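Side-chain contact in protein synthesis inhibitor I (Hordeum vulgare, PDB 4FBC), which is a plant member of the ribosome-inactivating protein family and, in this model, holds adenosine monophosphate in a pocket: residues Ile87-Phe92 with Glu165-Leu170. The protein carries 3 engineered substitutions. Numbering follows the deposited sequence.
Sequences IYLEGF and EAVTTL. With AMP (adenosine monophosphate), chain E.
Leu89 turns its CG away from its own backbone N (chi1 175°), and Val167 does the same with CG1 (chi1 170°), which carries one methyl of each to the interface of strand and helix. There Leu89 CD2 meets Val167 CG1 at 4.1 Å, the two side chains crossing at a slant. Val167 CG2, the other branch, lies 4.5 Å from Phe92 CE2, approaching the ring obliquely, so that one residue of the helix touches two of the strand. The contact is small and wholly apolar, and all three residues are buried.

Leu89 illustrates how a pocket residue can divide its work: its side chain packs on the helix while its backbone N and O bond to the adenine. The base of adenosine monophosphate is gripped by two bonds, Leu89 N to AMP N1 (2.9 Å) and AMP N6 to Leu89 O (2.9 Å), the second the straighter at 167°. Tyr88 covers the base with one ring face, AMP C5 lying over the centre of the ring, 3.7 Å above the plane of Tyr88, and donates from OH to AMP O3P at 2.9 Å.

Right after Leu89 in the strand, Glu90 and Gly91 together face Ala81 in a classic beta bulge. Leu89 and Phe92 also pack on Leu80 of strand 78-83, and Leu89 reaches Leu171 further along helix 157-179, whose other contacts include Ala166 and Leu170 against helix 136-147.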
ATOM      1  N   ILE A  87      -2.721   3.999   3.462  1.00 15.99           N
ATOM      2  CA  ILE A  87      -2.635   3.087   2.312  1.00 15.90           C
ATOM      3  C   ILE A  87      -3.311   1.718   2.550  1.00 17.04           C
ATOM      4  O   ILE A  87      -2.904   0.695   2.000  1.00 15.54           O
ATOM      5  CB  ILE A  87      -1.174   2.934   1.808  1.00 12.78           C
ATOM      6  CG1 ILE A  87      -0.423   4.270   1.944  1.00 15.24           C
ATOM      7  CG2 ILE A  87      -1.149   2.460   0.335  1.00 16.34           C
ATOM      8  CD1 ILE A  87       1.082   4.188   1.550  1.00 14.81           C
ATOM      9  N   TYR A  88      -4.369   1.705   3.360  1.00 14.36           N
ATOM     10  CA  TYR A  88      -5.132   0.477   3.571  1.00 16.10           C
ATOM     11  C   TYR A  88      -6.084   0.249   2.427  1.00 17.17           C
ATOM     12  O   TYR A  88      -6.852   1.140   2.078  1.00 17.58           O
ATOM     13  CB  TYR A  88      -5.980   0.560   4.837  1.00 16.64           C
ATOM     14  CG  TYR A  88      -5.252   0.315   6.134  1.00 21.14           C
ATOM     15  CD1 TYR A  88      -3.884   0.484   6.233  1.00 21.24           C
ATOM     16  CD2 TYR A  88      -5.954  -0.081   7.270  1.00 27.27           C
ATOM     17  CE1 TYR A  88      -3.223   0.267   7.430  1.00 25.35           C
ATOM     18  CE2 TYR A  88      -5.307  -0.300   8.471  1.00 26.31           C
ATOM     19  CZ  TYR A  88      -3.941  -0.125   8.544  1.00 31.28           C
ATOM     20  OH  TYR A  88      -3.290  -0.336   9.736  1.00 34.58           O
ATOM     21  N   LEU A  89      -6.062  -0.959   1.872  1.00 15.11           N
ATOM     22  CA  LEU A  89      -7.059  -1.350   0.881  1.00 16.51           C
ATOM     23  C   LEU A  89      -8.355  -1.644   1.623  1.00 17.13           C
ATOM     24  O   LEU A  89      -8.347  -2.390   2.594  1.00 20.53           O
ATOM     25  CB  LEU A  89      -6.607  -2.609   0.148  1.00 14.85           C
ATOM     26  CG  LEU A  89      -7.598  -3.210  -0.849  1.00 15.76           C
ATOM     27  CD1 LEU A  89      -7.950  -2.228  -1.981  1.00 16.71           C
ATOM     28  CD2 LEU A  89      -7.038  -4.528  -1.402  1.00 19.64           C
ATOM     29  N   GLU A  90      -9.467  -1.074   1.168  1.00 15.94           N
ATOM     30  CA  GLU A  90     -10.749  -1.362   1.820  1.00 20.24           C
ATOM     31  C   GLU A  90     -11.872  -1.747   0.868  1.00 22.68           C
ATOM     32  O   GLU A  90     -12.839  -2.389   1.279  1.00 19.89           O
ATOM     33  CB  GLU A  90     -11.189  -0.204   2.720  1.00 16.99           C
ATOM     34  CG  GLU A  90     -10.327   0.004   3.962  1.00 18.43           C
ATOM     35  CD  GLU A  90     -10.360  -1.170   4.938  1.00 20.17           C
ATOM     36  OE1 GLU A  90     -11.237  -2.055   4.821  1.00 20.37           O
ATOM     37  OE2 GLU A  90      -9.492  -1.210   5.831  1.00 25.94           O
ATOM     38  N   GLY A  91     -11.742  -1.370  -0.401  1.00 18.54           N
ATOM     39  CA  GLY A  91     -12.776  -1.656  -1.380  1.00 18.95           C
ATOM     40  C   GLY A  91     -12.255  -1.991  -2.765  1.00 20.37           C
ATOM     41  O   GLY A  91     -11.151  -1.589  -3.138  1.00 22.31           O
ATOM     42  N   PHE A  92     -13.033  -2.754  -3.526  1.00 20.45           N
ATOM     43  CA  PHE A  92     -12.740  -2.948  -4.948  1.00 18.70           C
ATOM     44  C   PHE A  92     -14.035  -3.055  -5.737  1.00 26.94           C
ATOM     45  O   PHE A  92     -15.053  -3.519  -5.223  1.00 22.64           O
ATOM     46  CB  PHE A  92     -11.833  -4.158  -5.199  1.00 22.65           C
ATOM     47  CG  PHE A  92     -12.454  -5.478  -4.847  1.00 24.77           C
ATOM     48  CD1 PHE A  92     -13.262  -6.148  -5.755  1.00 19.52           C
ATOM     49  CD2 PHE A  92     -12.209  -6.060  -3.614  1.00 21.43           C
ATOM     50  CE1 PHE A  92     -13.831  -7.365  -5.432  1.00 23.81           C
ATOM     51  CE2 PHE A  92     -12.770  -7.283  -3.284  1.00 23.10           C
ATOM     52  CZ  PHE A  92     -13.579  -7.935  -4.193  1.00 24.00           C
ATOM     53  N   GLU A 165      -6.682 -15.000  -2.094  1.00 22.70           N
ATOM     54  CA  GLU A 165      -5.367 -15.008  -2.716  1.00 23.18           C
ATOM     55  C   GLU A 165      -5.220 -13.825  -3.669  1.00 23.29           C
ATOM     56  O   GLU A 165      -4.150 -13.220  -3.758  1.00 21.65           O
ATOM     57  CB  GLU A 165      -5.141 -16.340  -3.438  1.00 25.13           C
ATOM     58  CG  GLU A 165      -5.222 -17.538  -2.497  1.00 30.24           C
ATOM     59  CD  GLU A 165      -5.171 -18.883  -3.213  1.00 39.64           C
ATOM     60  OE1 GLU A 165      -5.262 -18.910  -4.462  1.00 40.00           O
ATOM     61  OE2 GLU A 165      -5.042 -19.917  -2.517  1.00 41.98           O
ATOM     62  N   ALA A 166      -6.305 -13.489  -4.362  1.00 20.30           N
ATOM     63  CA  ALA A 166      -6.304 -12.342  -5.269  1.00 24.07           C
ATOM     64  C   ALA A 166      -6.073 -11.023  -4.523  1.00 22.93           C
ATOM     65  O   ALA A 166      -5.243 -10.210  -4.929  1.00 19.75           O
ATOM     66  CB  ALA A 166      -7.587 -12.280  -6.058  1.00 20.85           C
ATOM     67  N   VAL A 167      -6.823 -10.796  -3.446  1.00 19.10           N
ATOM     68  CA  VAL A 167      -6.578  -9.625  -2.604  1.00 19.10           C
ATOM     69  C   VAL A 167      -5.144  -9.564  -2.065  1.00 16.90           C
ATOM     70  O   VAL A 167      -4.516  -8.499  -2.075  1.00 19.74           O
ATOM     71  CB  VAL A 167      -7.593  -9.551  -1.440  1.00 17.94           C
ATOM     72  CG1 VAL A 167      -7.184  -8.463  -0.433  1.00 21.30           C
ATOM     73  CG2 VAL A 167      -8.969  -9.281  -1.992  1.00 19.49           C
ATOM     74  N   THR A 168      -4.621 -10.704  -1.611  1.00 17.36           N
ATOM     75  CA  THR A 168      -3.274 -10.771  -1.051  1.00 18.74           C
ATOM     76  C   THR A 168      -2.253 -10.360  -2.112  1.00 18.41           C
ATOM     77  O   THR A 168      -1.317  -9.586  -1.844  1.00 16.88           O
ATOM     78  CB  THR A 168      -2.939 -12.190  -0.554  1.00 20.87           C
ATOM     79  OG1 THR A 168      -3.921 -12.607   0.404  1.00 20.46           O
ATOM     80  CG2 THR A 168      -1.570 -12.226   0.093  1.00 22.79           C
ATOM     81  N   THR A 169      -2.465 -10.873  -3.321  1.00 16.53           N
ATOM     82  CA  THR A 169      -1.594 -10.583  -4.462  1.00 15.60           C
ATOM     83  C   THR A 169      -1.559  -9.080  -4.733  1.00 18.40           C
ATOM     84  O   THR A 169      -0.482  -8.491  -4.894  1.00 18.51           O
ATOM     85  CB  THR A 169      -2.078 -11.317  -5.728  1.00 19.76           C
ATOM     86  OG1 THR A 169      -2.051 -12.734  -5.497  1.00 22.21           O
ATOM     87  CG2 THR A 169      -1.167 -10.977  -6.917  1.00 20.32           C
ATOM     88  N   LEU A 170      -2.729  -8.452  -4.764  1.00 17.87           N
ATOM     89  CA  LEU A 170      -2.790  -7.020  -5.026  1.00 16.78           C
ATOM     90  C   LEU A 170      -2.223  -6.177  -3.888  1.00 18.92           C
ATOM     91  O   LEU A 170      -1.594  -5.151  -4.132  1.00 17.70           O
ATOM     92  CB  LEU A 170      -4.215  -6.583  -5.363  1.00 18.05           C
ATOM     93  CG  LEU A 170      -4.849  -7.266  -6.568  1.00 19.45           C
ATOM     94  CD1 LEU A 170      -6.171  -6.608  -6.915  1.00 19.87           C
ATOM     95  CD2 LEU A 170      -3.893  -7.230  -7.774  1.00 18.72           C
TER
HETATM   96  P   AMP E 301      -3.302  -2.941  12.290  1.00 64.40           P
HETATM   97  O1P AMP E 301      -4.139  -4.199  12.165  1.00 54.92           O
HETATM   98  O2P AMP E 301      -2.479  -2.749  13.546  1.00 55.05           O
HETATM   99  O3P AMP E 301      -4.179  -1.725  12.072  1.00 44.30           O
HETATM  100  O5' AMP E 301      -2.364  -2.798  11.008  1.00 47.54           O
HETATM  101  C5' AMP E 301      -1.000  -3.198  11.043  1.00 42.52           C
HETATM  102  C4' AMP E 301      -0.368  -3.100   9.676  1.00 33.85           C
HETATM  103  O4' AMP E 301      -0.966  -4.085   8.793  1.00 37.03           O
HETATM  104  C3' AMP E 301      -0.567  -1.774   8.948  1.00 36.45           C
HETATM  105  O3' AMP E 301       0.354  -0.772   9.355  1.00 36.58           O
HETATM  106  C2' AMP E 301      -0.440  -2.167   7.482  1.00 34.10           C
HETATM  107  O2' AMP E 301       0.935  -2.292   7.116  1.00 29.63           O
HETATM  108  C1' AMP E 301      -1.075  -3.564   7.485  1.00 33.88           C
HETATM  109  N9  AMP E 301      -2.508  -3.540   7.105  1.00 30.22           N
HETATM  110  C8  AMP E 301      -3.551  -3.835   7.918  1.00 32.33           C
HETATM  111  N7  AMP E 301      -4.741  -3.736   7.269  1.00 31.81           N
HETATM  112  C5  AMP E 301      -4.469  -3.377   5.994  1.00 27.44           C
HETATM  113  C6  AMP E 301      -5.260  -3.108   4.763  1.00 27.68           C
HETATM  114  N6  AMP E 301      -6.617  -3.200   4.770  1.00 24.52           N
HETATM  115  N1  AMP E 301      -4.578  -2.769   3.634  1.00 23.20           N
HETATM  116  C2  AMP E 301      -3.230  -2.668   3.619  1.00 21.64           C
HETATM  117  N3  AMP E 301      -2.452  -2.905   4.693  1.00 25.91           N
HETATM  118  C4  AMP E 301      -3.000  -3.262   5.889  1.00 30.31           C